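Long-range contact in carboxypeptidase 1 (Deinococcus radiodurans str. R1, PDB 5GIV), which is a zinc metallopeptidase of the M32 family that probably releases amino acids one by one from peptide C-termini with broad specificity: residues Phe200-Gln210 and Trp320-Val331. Residues are numbered along the deposited sequence; the frame is centred on the assembly and turned at random.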
loop_
_atom_site.group_PDB
_atom_site.type_symbol
_atom_site.label_atom_id
_atom_site.label_comp_id
_atom_site.label_asym_id
_atom_site.label_seq_id
_atom_site.Cartn_x
_atom_site.Cartn_y
_atom_site.Cartn_z
ATOM N N PHE A 200 29.333 -14.402 -19.075
ATOM C CA PHE A 200 29.594 -13.892 -17.733
ATOM C C PHE A 200 28.332 -13.355 -17.076
ATOM O O PHE A 200 28.296 -13.221 -15.848
ATOM C CB PHE A 200 30.681 -12.809 -17.755
ATOM C CG PHE A 200 30.394 -11.690 -18.698
ATOM C CD1 PHE A 200 29.645 -10.600 -18.290
ATOM C CD2 PHE A 200 30.873 -11.727 -19.992
ATOM C CE1 PHE A 200 29.366 -9.578 -19.159
ATOM C CE2 PHE A 200 30.607 -10.712 -20.862
ATOM C CZ PHE A 200 29.851 -9.631 -20.452
ATOM N N LEU A 201 27.303 -13.030 -17.864
ATOM C CA LEU A 201 26.024 -12.613 -17.297
ATOM C C LEU A 201 25.288 -13.751 -16.602
ATOM O O LEU A 201 24.338 -13.487 -15.858
ATOM C CB LEU A 201 25.138 -12.013 -18.389
ATOM C CG LEU A 201 25.721 -10.755 -19.052
ATOM C CD1 LEU A 201 24.870 -10.311 -20.247
ATOM C CD2 LEU A 201 25.888 -9.634 -18.039
ATOM N N GLY A 202 25.704 -14.996 -16.804
ATOM C CA GLY A 202 25.058 -16.132 -16.181
ATOM C C GLY A 202 25.755 -16.672 -14.950
ATOM O O GLY A 202 25.408 -17.767 -14.488
ATOM N N ARG A 203 26.709 -15.933 -14.387
ATOM C CA ARG A 203 27.530 -16.448 -13.298
ATOM C C ARG A 203 26.864 -16.324 -11.934
ATOM O O ARG A 203 27.431 -16.808 -10.946
ATOM C CB ARG A 203 28.889 -15.737 -13.284
ATOM C CG ARG A 203 29.759 -16.071 -14.469
ATOM C CD ARG A 203 31.038 -15.239 -14.552
ATOM N NE ARG A 203 32.007 -15.898 -15.425
ATOM C CZ ARG A 203 33.202 -15.405 -15.750
ATOM N NH1 ARG A 203 33.592 -14.225 -15.289
ATOM N NH2 ARG A 203 34.017 -16.099 -16.541
ATOM N N GLY A 204 25.685 -15.709 -11.857
ATOM C CA GLY A 204 24.989 -15.562 -10.592
ATOM C C GLY A 204 25.174 -14.198 -9.963
ATOM O O GLY A 204 26.265 -13.881 -9.486
ATOM N N PHE A 205 24.119 -13.380 -9.964
ATOM C CA PHE A 205 24.156 -12.022 -9.435
ATOM C C PHE A 205 23.109 -11.901 -8.335
ATOM O O PHE A 205 21.904 -11.971 -8.611
ATOM C CB PHE A 205 23.908 -11.012 -10.555
ATOM C CG PHE A 205 25.036 -10.922 -11.559
ATOM C CD1 PHE A 205 25.379 -12.018 -12.345
ATOM C CD2 PHE A 205 25.722 -9.735 -11.746
ATOM C CE1 PHE A 205 26.409 -11.937 -13.271
ATOM C CE2 PHE A 205 26.753 -9.646 -12.679
ATOM C CZ PHE A 205 27.092 -10.748 -13.442
ATOM N N ALA A 206 23.560 -11.718 -7.093
ATOM C CA ALA A 206 22.644 -11.712 -5.958
ATOM C C ALA A 206 21.570 -10.640 -6.123
ATOM O O ALA A 206 21.863 -9.485 -6.454
ATOM C CB ALA A 206 23.415 -11.489 -4.664
ATOM N N GLN A 207 20.323 -11.022 -5.828
ATOM C CA GLN A 207 19.181 -10.141 -6.054
ATOM C C GLN A 207 19.333 -8.812 -5.318
ATOM O O GLN A 207 19.030 -7.749 -5.873
ATOM C CB GLN A 207 17.899 -10.842 -5.613
ATOM C CG GLN A 207 16.762 -9.894 -5.270
ATOM C CD GLN A 207 15.444 -10.613 -5.030
ATOM O OE1 GLN A 207 15.032 -11.477 -5.810
ATOM N NE2 GLN A 207 14.776 -10.264 -3.930
ATOM N N GLU A 208 19.796 -8.848 -4.066
ATOM C CA GLU A 208 19.883 -7.623 -3.275
ATOM C C GLU A 208 20.878 -6.632 -3.879
ATOM O O GLU A 208 20.628 -5.421 -3.896
ATOM C CB GLU A 208 20.261 -7.959 -1.831
ATOM C CG GLU A 208 20.193 -6.770 -0.895
ATOM C CD GLU A 208 20.537 -7.116 0.547
ATOM O OE1 GLU A 208 20.862 -8.295 0.826
ATOM O OE2 GLU A 208 20.482 -6.199 1.405
ATOM N N ARG A 209 22.009 -7.121 -4.384
ATOM C CA ARG A 209 22.960 -6.217 -5.016
ATOM C C ARG A 209 22.409 -5.608 -6.299
ATOM O O ARG A 209 22.638 -4.425 -6.574
ATOM C CB ARG A 209 24.269 -6.932 -5.308
ATOM C CG ARG A 209 25.145 -7.081 -4.109
ATOM C CD ARG A 209 26.335 -7.946 -4.408
ATOM N NE ARG A 209 27.252 -7.867 -3.287
ATOM C CZ ARG A 209 27.289 -8.734 -2.287
ATOM N NH1 ARG A 209 26.449 -9.770 -2.271
ATOM N NH2 ARG A 209 28.161 -8.548 -1.297
ATOM N N GLN A 210 21.665 -6.393 -7.083
ATOM C CA GLN A 210 21.083 -5.856 -8.308
ATOM C C GLN A 210 20.175 -4.676 -8.002
ATOM O O GLN A 210 20.283 -3.619 -8.632
ATOM C CB GLN A 210 20.314 -6.947 -9.054
ATOM C CG GLN A 210 21.161 -8.025 -9.699
ATOM C CD GLN A 210 20.340 -8.869 -10.659
ATOM O OE1 GLN A 210 19.587 -8.338 -11.477
ATOM N NE2 GLN A 210 20.484 -10.181 -10.570
ATOM N N TRP A 320 29.681 -1.438 -10.986
ATOM C CA TRP A 320 29.216 -2.759 -11.391
ATOM C C TRP A 320 30.243 -3.832 -11.045
ATOM O O TRP A 320 29.916 -4.835 -10.396
ATOM C CB TRP A 320 28.929 -2.729 -12.891
ATOM C CG TRP A 320 28.300 -3.945 -13.489
ATOM C CD1 TRP A 320 28.894 -4.848 -14.321
ATOM C CD2 TRP A 320 26.940 -4.365 -13.344
ATOM N NE1 TRP A 320 27.993 -5.807 -14.695
ATOM C CE2 TRP A 320 26.784 -5.535 -14.110
ATOM C CE3 TRP A 320 25.841 -3.869 -12.636
ATOM C CZ2 TRP A 320 25.573 -6.219 -14.187
ATOM C CZ3 TRP A 320 24.642 -4.544 -12.717
ATOM C CH2 TRP A 320 24.516 -5.704 -13.486
ATOM N N ARG A 321 31.496 -3.629 -11.471
ATOM C CA ARG A 321 32.552 -4.606 -11.219
ATOM C C ARG A 321 32.794 -4.784 -9.726
ATOM O O ARG A 321 32.962 -5.910 -9.246
ATOM C CB ARG A 321 33.841 -4.167 -11.912
ATOM C CG ARG A 321 34.838 -5.283 -12.135
ATOM C CD ARG A 321 36.281 -4.810 -11.985
ATOM N NE ARG A 321 36.597 -3.645 -12.815
ATOM C CZ ARG A 321 36.720 -2.402 -12.348
ATOM N NH1 ARG A 321 37.013 -1.401 -13.178
ATOM N NH2 ARG A 321 36.554 -2.157 -11.047
ATOM N N ASP A 322 32.829 -3.678 -8.980
ATOM C CA ASP A 322 33.051 -3.755 -7.539
ATOM C C ASP A 322 31.925 -4.511 -6.852
ATOM O O ASP A 322 32.153 -5.223 -5.867
ATOM C CB ASP A 322 33.180 -2.345 -6.950
ATOM C CG ASP A 322 34.450 -1.634 -7.401
ATOM O OD1 ASP A 322 35.393 -2.301 -7.871
ATOM O OD2 ASP A 322 34.496 -0.393 -7.305
ATOM N N THR A 323 30.690 -4.340 -7.337
ATOM C CA THR A 323 29.553 -5.013 -6.731
ATOM C C THR A 323 29.549 -6.500 -7.066
ATOM O O THR A 323 29.112 -7.324 -6.248
ATOM C CB THR A 323 28.258 -4.338 -7.190
ATOM O OG1 THR A 323 28.366 -2.915 -7.005
ATOM C CG2 THR A 323 27.055 -4.850 -6.386
ATOM N N PHE A 324 30.019 -6.863 -8.257
ATOM C CA PHE A 324 30.050 -8.252 -8.712
ATOM C C PHE A 324 31.451 -8.586 -9.214
ATOM O O PHE A 324 31.650 -8.839 -10.409
ATOM C CB PHE A 324 29.010 -8.482 -9.809
ATOM C CG PHE A 324 27.614 -8.055 -9.436
ATOM C CD1 PHE A 324 26.832 -8.836 -8.604
ATOM C CD2 PHE A 324 27.086 -6.865 -9.922
ATOM C CE1 PHE A 324 25.543 -8.439 -8.271
ATOM C CE2 PHE A 324 25.807 -6.463 -9.595
ATOM C CZ PHE A 324 25.028 -7.253 -8.769
ATOM N N PRO A 325 32.452 -8.623 -8.313
ATOM C CA PRO A 325 33.850 -8.773 -8.754
ATOM C C PRO A 325 34.177 -10.110 -9.394
ATOM O O PRO A 325 34.811 -10.147 -10.457
ATOM C CB PRO A 325 34.651 -8.564 -7.462
ATOM C CG PRO A 325 33.705 -8.919 -6.365
ATOM C CD PRO A 325 32.340 -8.472 -6.851
ATOM N N GLU A 326 33.806 -11.219 -8.757
ATOM C CA GLU A 326 34.112 -12.504 -9.369
ATOM C C GLU A 326 33.346 -12.681 -10.676
ATOM O O GLU A 326 33.873 -13.261 -11.634
ATOM C CB GLU A 326 33.828 -13.653 -8.401
ATOM C CG GLU A 326 34.149 -15.021 -8.996
ATOM C CD GLU A 326 33.893 -16.171 -8.034
ATOM O OE1 GLU A 326 33.157 -17.110 -8.406
ATOM O OE2 GLU A 326 34.423 -16.140 -6.899
ATOM N N GLN A 327 32.104 -12.183 -10.740
ATOM C CA GLN A 327 31.309 -12.359 -11.951
ATOM C C GLN A 327 31.922 -11.614 -13.131
ATOM O O GLN A 327 31.866 -12.093 -14.270
ATOM C CB GLN A 327 29.860 -11.909 -11.729
ATOM C CG GLN A 327 29.081 -12.714 -10.671
ATOM C CD GLN A 327 29.153 -12.132 -9.262
ATOM O OE1 GLN A 327 30.134 -11.499 -8.879
ATOM N NE2 GLN A 327 28.105 -12.348 -8.489
ATOM N N LEU A 328 32.526 -10.453 -12.890
ATOM C CA LEU A 328 33.117 -9.685 -13.978
ATOM C C LEU A 328 34.607 -9.939 -14.147
ATOM O O LEU A 328 35.247 -9.263 -14.957
ATOM C CB LEU A 328 32.870 -8.190 -13.776
ATOM C CG LEU A 328 31.499 -7.701 -14.227
ATOM C CD1 LEU A 328 31.325 -7.992 -15.706
ATOM C CD2 LEU A 328 30.400 -8.367 -13.419
ATOM N N ALA A 329 35.169 -10.910 -13.429
ATOM C CA ALA A 329 36.575 -11.250 -13.606
ATOM C C ALA A 329 36.836 -11.707 -15.034
ATOM O O ALA A 329 36.135 -12.575 -15.561
ATOM C CB ALA A 329 36.984 -12.345 -12.619
ATOM N N GLY A 330 37.843 -11.112 -15.666
ATOM C CA GLY A 330 38.150 -11.433 -17.045
ATOM C C GLY A 330 37.230 -10.800 -18.056
ATOM O O GLY A 330 37.250 -11.196 -19.230
ATOM N N VAL A 331 36.436 -9.820 -17.644
ATOM C CA VAL A 331 35.490 -9.144 -18.518
ATOM C C VAL A 331 35.867 -7.678 -18.544
ATOM O O VAL A 331 36.069 -7.068 -17.487
ATOM C CB VAL A 331 34.036 -9.324 -18.037
ATOM C CG1 VAL A 331 33.062 -8.732 -19.051
ATOM C CG2 VAL A 331 33.742 -10.806 -17.757
HETATM O O HOH W 1 35.971 -14.106 -17.976
HETATM O O HOH W 2 26.381 -11.473 -6.161
#
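F205, F324 and W320 form an aromatic cluster, and L328 CD2 and the aliphatic part of Q327 pack against the F205 ring. F205 CD2 sits over the centre of the F324 ring, 3.4 Å from F324 CG, with the planes oblique at 49°; T323 CG2 lies over the opposite face, toward its rim. Q327 CG rests on one face of F205, 4.0 Å from the ring centroid, and the W320 six-membered ring is slid aside with little overlap. With an alanine in place of F205, a gap would probably open beside F324 and Q327 CG would lose its ring face. R209 CB packs against F324 CZ and T323 CG2. Farther along, V331 CG1 stands over the centre of the F200 ring, a CH-pi contact at 3.5 Å from the centroid. Hydrogen bonds close the outer side. Q327 bends at chi2 (92°), bringing NE2 within 2.6 Å of G204 O in a nearly straight bond. R203, extended from CG to NE, spends NH1 on two carbonyls: A329 O lies in the guanidinium plane at 3.0 Å, whereas Q327 O, 2.9 Å from NH1, is met from above its carbonyl plane. A water links R203 NH2 to A329 O. Away from the zinc site, the contact joins the loop leading into helix 207-221, and its first turn, to the C-terminal end of helix 310-323 and the turns after it.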